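Local atomic coordinates of diphosphomevalonate decarboxylase, putative (Trypanosoma brucei, PDB entry 2HKE), a protein that probably catalyses the ATP-dependent decarboxylation of (R)-5-diphosphomevalonate to isopentenyl diphosphate, a building block for isoprenoids and sterols. Residues A[263-266]-A[267-271]; A[270-273]-A[274-277]. The protein carries 1 engineered substitution. One frame throughout, in Å; residues are numbered along the deposited sequence.

Contact 1 (A[263-266]-A[267-271]); sequences TYAT and EDSYA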
loop_
_atom_site.group_PDB
_atom_site.type_symbol
_atom_site.label_atom_id
_atom_site.label_comp_id
_atom_site.label_asym_id
_atom_site.label_seq_id
_atom_site.Cartn_x
_atom_site.Cartn_y
_atom_site.Cartn_z
ATOM N N THR A 263 2.271 -18.540 -4.550
ATOM C CA THR A 263 1.240 -18.113 -5.501
ATOM C C THR A 263 0.219 -17.258 -4.801
ATOM O O THR A 263 -0.534 -17.738 -3.940
ATOM C CB THR A 263 0.477 -19.328 -6.081
ATOM O OG1 THR A 263 1.437 -20.261 -6.611
ATOM C CG2 THR A 263 -0.483 -18.865 -7.175
ATOM N N TYR A 264 0.174 -15.977 -5.170
ATOM C CA TYR A 264 -0.870 -15.129 -4.665
ATOM C C TYR A 264 -1.922 -14.812 -5.735
ATOM O O TYR A 264 -3.009 -14.368 -5.404
ATOM C CB TYR A 264 -0.244 -13.828 -4.164
ATOM C CG TYR A 264 0.699 -14.004 -3.014
ATOM C CD1 TYR A 264 0.299 -14.624 -1.843
ATOM C CD2 TYR A 264 1.999 -13.498 -3.081
ATOM C CE1 TYR A 264 1.198 -14.755 -0.750
ATOM C CE2 TYR A 264 2.876 -13.625 -2.021
ATOM C CZ TYR A 264 2.464 -14.218 -0.839
ATOM O OH TYR A 264 3.386 -14.322 0.194
ATOM N N ALA A 265 -1.543 -14.930 -6.999
ATOM C CA ALA A 265 -2.437 -14.606 -8.124
ATOM C C ALA A 265 -3.391 -15.765 -8.387
ATOM O O ALA A 265 -3.049 -16.917 -8.153
ATOM C CB ALA A 265 -1.638 -14.347 -9.314
ATOM N N THR A 266 -4.594 -15.428 -8.839
ATOM C CA THR A 266 -5.575 -16.400 -9.298
ATOM C C THR A 266 -5.732 -16.260 -10.794
ATOM O O THR A 266 -5.156 -15.372 -11.410
ATOM C CB THR A 266 -6.910 -16.116 -8.672
ATOM O OG1 THR A 266 -7.381 -14.836 -9.151
ATOM C CG2 THR A 266 -6.835 -16.138 -7.127
ATOM N N GLU A 267 -6.578 -17.086 -11.399
ATOM C CA GLU A 267 -6.756 -16.924 -12.849
ATOM C C GLU A 267 -7.488 -15.620 -13.160
ATOM O O GLU A 267 -7.420 -15.124 -14.283
ATOM C CB GLU A 267 -7.509 -18.094 -13.430
ATOM C CG GLU A 267 -6.653 -19.409 -13.516
ATOM C CD GLU A 267 -5.457 -19.311 -14.456
ATOM O OE1 GLU A 267 -5.518 -18.557 -15.475
ATOM O OE2 GLU A 267 -4.416 -19.989 -14.175
ATOM N N ASP A 268 -8.276 -15.128 -12.216
ATOM C CA ASP A 268 -8.894 -13.789 -12.389
ATOM C C ASP A 268 -7.808 -12.712 -12.481
ATOM O O ASP A 268 -7.873 -11.840 -13.359
ATOM C CB ASP A 268 -9.817 -13.445 -11.246
ATOM C CG ASP A 268 -11.130 -14.173 -11.294
ATOM O OD1 ASP A 268 -11.526 -14.689 -12.338
ATOM O OD2 ASP A 268 -11.760 -14.222 -10.229
ATOM N N SER A 269 -6.817 -12.784 -11.593
ATOM C CA SER A 269 -5.626 -11.917 -11.695
ATOM C C SER A 269 -5.000 -11.957 -13.079
ATOM O O SER A 269 -4.722 -10.915 -13.688
ATOM C CB SER A 269 -4.563 -12.318 -10.667
ATOM O OG SER A 269 -5.106 -12.317 -9.377
ATOM N N TYR A 270 -4.739 -13.169 -13.570
ATOM C CA TYR A 270 -4.103 -13.346 -14.862
ATOM C C TYR A 270 -4.982 -12.882 -16.000
ATOM O O TYR A 270 -4.481 -12.301 -16.980
ATOM C CB TYR A 270 -3.650 -14.806 -15.101
ATOM C CG TYR A 270 -2.663 -15.334 -14.095
ATOM C CD1 TYR A 270 -1.476 -14.660 -13.837
ATOM C CD2 TYR A 270 -2.919 -16.508 -13.385
ATOM C CE1 TYR A 270 -0.561 -15.138 -12.906
ATOM C CE2 TYR A 270 -2.000 -16.995 -12.437
ATOM C CZ TYR A 270 -0.829 -16.323 -12.224
ATOM O OH TYR A 270 0.068 -16.809 -11.300
ATOM N N ALA A 271 -6.294 -13.072 -15.862
ATOM C CA ALA A 271 -7.184 -12.559 -16.889
ATOM C C ALA A 271 -7.147 -11.012 -16.919
ATOM O O ALA A 271 -7.244 -10.414 -17.974
ATOM C CB ALA A 271 -8.585 -13.021 -16.613
HETATM O O HOH W 1 -9.706 -14.262 -8.026
#

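Contact 2 (A[270-273]-A[274-277]); sequences YAMI and RLVK. With SO4 (sulfate ion), chain D.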
loop_
_atom_site.group_PDB
_atom_site.type_symbol
_atom_site.label_atom_id
_atom_site.label_comp_id
_atom_site.label_asym_id
_atom_site.label_seq_id
_atom_site.Cartn_x
_atom_site.Cartn_y
_atom_site.Cartn_z
ATOM N N TYR A 270 -4.739 -13.169 -13.570
ATOM C CA TYR A 270 -4.103 -13.346 -14.862
ATOM C C TYR A 270 -4.982 -12.882 -16.000
ATOM O O TYR A 270 -4.481 -12.301 -16.980
ATOM C CB TYR A 270 -3.650 -14.806 -15.101
ATOM C CG TYR A 270 -2.663 -15.334 -14.095
ATOM C CD1 TYR A 270 -1.476 -14.660 -13.837
ATOM C CD2 TYR A 270 -2.919 -16.508 -13.385
ATOM C CE1 TYR A 270 -0.561 -15.138 -12.906
ATOM C CE2 TYR A 270 -2.000 -16.995 -12.437
ATOM C CZ TYR A 270 -0.829 -16.323 -12.224
ATOM O OH TYR A 270 0.068 -16.809 -11.300
ATOM N N ALA A 271 -6.294 -13.072 -15.862
ATOM C CA ALA A 271 -7.184 -12.559 -16.889
ATOM C C ALA A 271 -7.147 -11.012 -16.919
ATOM O O ALA A 271 -7.244 -10.414 -17.974
ATOM C CB ALA A 271 -8.585 -13.021 -16.613
ATOM N N MET A 272 -7.037 -10.391 -15.749
ATOM C CA MET A 272 -6.912 -8.927 -15.675
ATOM C C MET A 272 -5.661 -8.459 -16.369
ATOM O O MET A 272 -5.686 -7.449 -17.076
ATOM C CB MET A 272 -7.004 -8.423 -14.221
ATOM C CG MET A 272 -8.434 -8.290 -13.719
ATOM S SD MET A 272 -9.459 -7.064 -14.522
ATOM C CE MET A 272 -8.688 -5.511 -13.928
ATOM N N ILE A 273 -4.565 -9.202 -16.227
ATOM C CA ILE A 273 -3.340 -8.841 -16.895
ATOM C C ILE A 273 -3.583 -8.917 -18.409
ATOM O O ILE A 273 -3.268 -7.994 -19.121
ATOM C CB ILE A 273 -2.195 -9.756 -16.483
ATOM C CG1 ILE A 273 -1.788 -9.500 -15.030
ATOM C CG2 ILE A 273 -1.040 -9.648 -17.483
ATOM C CD1 ILE A 273 -0.799 -10.505 -14.509
ATOM N N ARG A 274 -4.148 -10.034 -18.881
ATOM C CA ARG A 274 -4.427 -10.185 -20.298
ATOM C C ARG A 274 -5.331 -9.087 -20.831
ATOM O O ARG A 274 -5.098 -8.598 -21.956
ATOM C CB ARG A 274 -5.054 -11.556 -20.597
ATOM C CG ARG A 274 -4.130 -12.671 -20.272
ATOM C CD ARG A 274 -4.444 -13.952 -21.061
ATOM N NE ARG A 274 -5.860 -14.289 -21.039
ATOM C CZ ARG A 274 -6.471 -14.903 -20.038
ATOM N NH1 ARG A 274 -5.794 -15.263 -18.970
ATOM N NH2 ARG A 274 -7.768 -15.180 -20.129
ATOM N N LEU A 275 -6.342 -8.710 -20.041
ATOM C CA LEU A 275 -7.311 -7.680 -20.440
ATOM C C LEU A 275 -6.659 -6.300 -20.580
ATOM O O LEU A 275 -6.868 -5.569 -21.583
ATOM C CB LEU A 275 -8.436 -7.628 -19.415
ATOM C CG LEU A 275 -9.596 -6.693 -19.700
ATOM C CD1 LEU A 275 -10.132 -6.802 -21.148
ATOM C CD2 LEU A 275 -10.685 -6.953 -18.691
ATOM N N VAL A 276 -5.863 -5.925 -19.602
ATOM C CA VAL A 276 -5.187 -4.637 -19.691
ATOM C C VAL A 276 -4.309 -4.626 -20.927
ATOM O O VAL A 276 -4.297 -3.643 -21.684
ATOM C CB VAL A 276 -4.370 -4.349 -18.427
ATOM C CG1 VAL A 276 -3.460 -3.141 -18.613
ATOM C CG2 VAL A 276 -5.334 -4.231 -17.246
ATOM N N LYS A 277 -3.542 -5.700 -21.131
ATOM C CA LYS A 277 -2.669 -5.781 -22.295
ATOM C C LYS A 277 -3.430 -5.671 -23.610
ATOM O O LYS A 277 -3.014 -4.957 -24.535
ATOM C CB LYS A 277 -1.874 -7.088 -22.267
ATOM C CG LYS A 277 -0.773 -7.071 -21.225
ATOM C CD LYS A 277 -0.055 -8.416 -21.219
ATOM C CE LYS A 277 1.103 -8.405 -20.248
ATOM N NZ LYS A 277 1.718 -9.762 -20.214
HETATM S S SO4 D . -7.295 -14.673 -24.339
HETATM O O1 SO4 D . -6.769 -15.985 -24.693
HETATM O O2 SO4 D . -8.035 -14.139 -25.461
HETATM O O3 SO4 D . -8.157 -14.835 -23.164
HETATM O O4 SO4 D . -6.157 -13.827 -24.003
#

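Contact 1 (A[263-266]-A[267-271])
T266 and S269 exchange side-chain-to-backbone bonds in a capping box that starts helix 267-283. The hydroxyl OG1 of T266, the N-cap residue, reaches forward to the first turn and accepts from S269 N at 3.2 Å, nearly straight at 171°. It can do so because OG1 stands between its own backbone N and carbonyl carbon (chi1 65°), which leaves CG2 beside the N. The return bond runs from T266 N to S269 OG, also 3.2 Å long; S269 OG lies on the N side of its own backbone and has a second partner in the carbonyl oxygen of A296. T266 O also receives Y270 N at 3.1 Å, the first main-chain bond of the helix. The Y270 ring reaches back along the incoming chain: CD2 passes 3.2 Å from T266 O, and the methyl CB of A265 sits obliquely against the phenol end, 3.6 Å from CZ. On the other flank a water joins T266 OG1 (2.6 Å) to D268 OD2, to which it donates. D268 OD1 meanwhile holds H351 and forms a salt bridge with K354. The turn thus leads from the loop after helix 237-256 into helix 267-283, where S269 packs on F292, just past strand 288-291, and A271 on H351, in the loop between helix 330-338 and strand 358-363.

Contact 2 (A[270-273]-A[274-277])
R274 folds its side chain back along helix 267-283, bent at chi3 (-47°), so that one face of the guanidinium lies over A271, with NH1 3.7 Å from A271 CA. CG rests 3.3 Å from Y270 O. From there the group reaches outward to a sulfate ion, probably taken up from the crystallisation liquor. NE donates to sulfate O4 at 3.0 Å and also to O3 at 3.2 Å, while NH2 grips O3 at 3.1 Å; NE is thus shared between two sulfate oxygens and O3 takes two donors, and all three bonds are well off straight, near 140°. O4 sits at the guanidinium edge, near its plane. D350 N also binds the sulfate from a neighbouring loop. On another flank of the helix K277 lies beside I273, one turn earlier, and both point the same way: the lysine chain is extended beyond CG, and its CE passes 3.7 Å from I273 CG2. M272 SD and L275 CD2 meet more loosely at 4.3 Å. Behind these side chains the backbone bonds from R274 N to Y270 O and from V276 N to M272 O, each 3.0 Å, keep the spacing of four residues. Farther out, L275 and M272 pack on helix 307-317, and V276 and I273 reach Y290 of strand 288-291. This is a regular amphipathic alpha-helix, with hydrophobic residues against the sheet and a second helix of the C-terminal, GHMP-type domain and charged R274 and K277 exposed.

How the contacts relate
Contact 1 leads from the loop 263-266 into helix 267-283, and contact 2 overlaps it at Y270 and A271, with centres 10 Å apart. The shared residues work in both directions: the side chain of Y270 belongs to contact 1 and its carbonyl oxygen to contact 2, and A271 N bonds to E267 O while A271 O takes L275 N. Contact 1 caps the start of the helix; contact 2 continues it with regular i to i+4 bonding. Both lie on the same side of the chain's centre, 19 and 21 Å from it. The sulfate belongs to contact 2 through R274, and H351 is met from both, by D268 and A271.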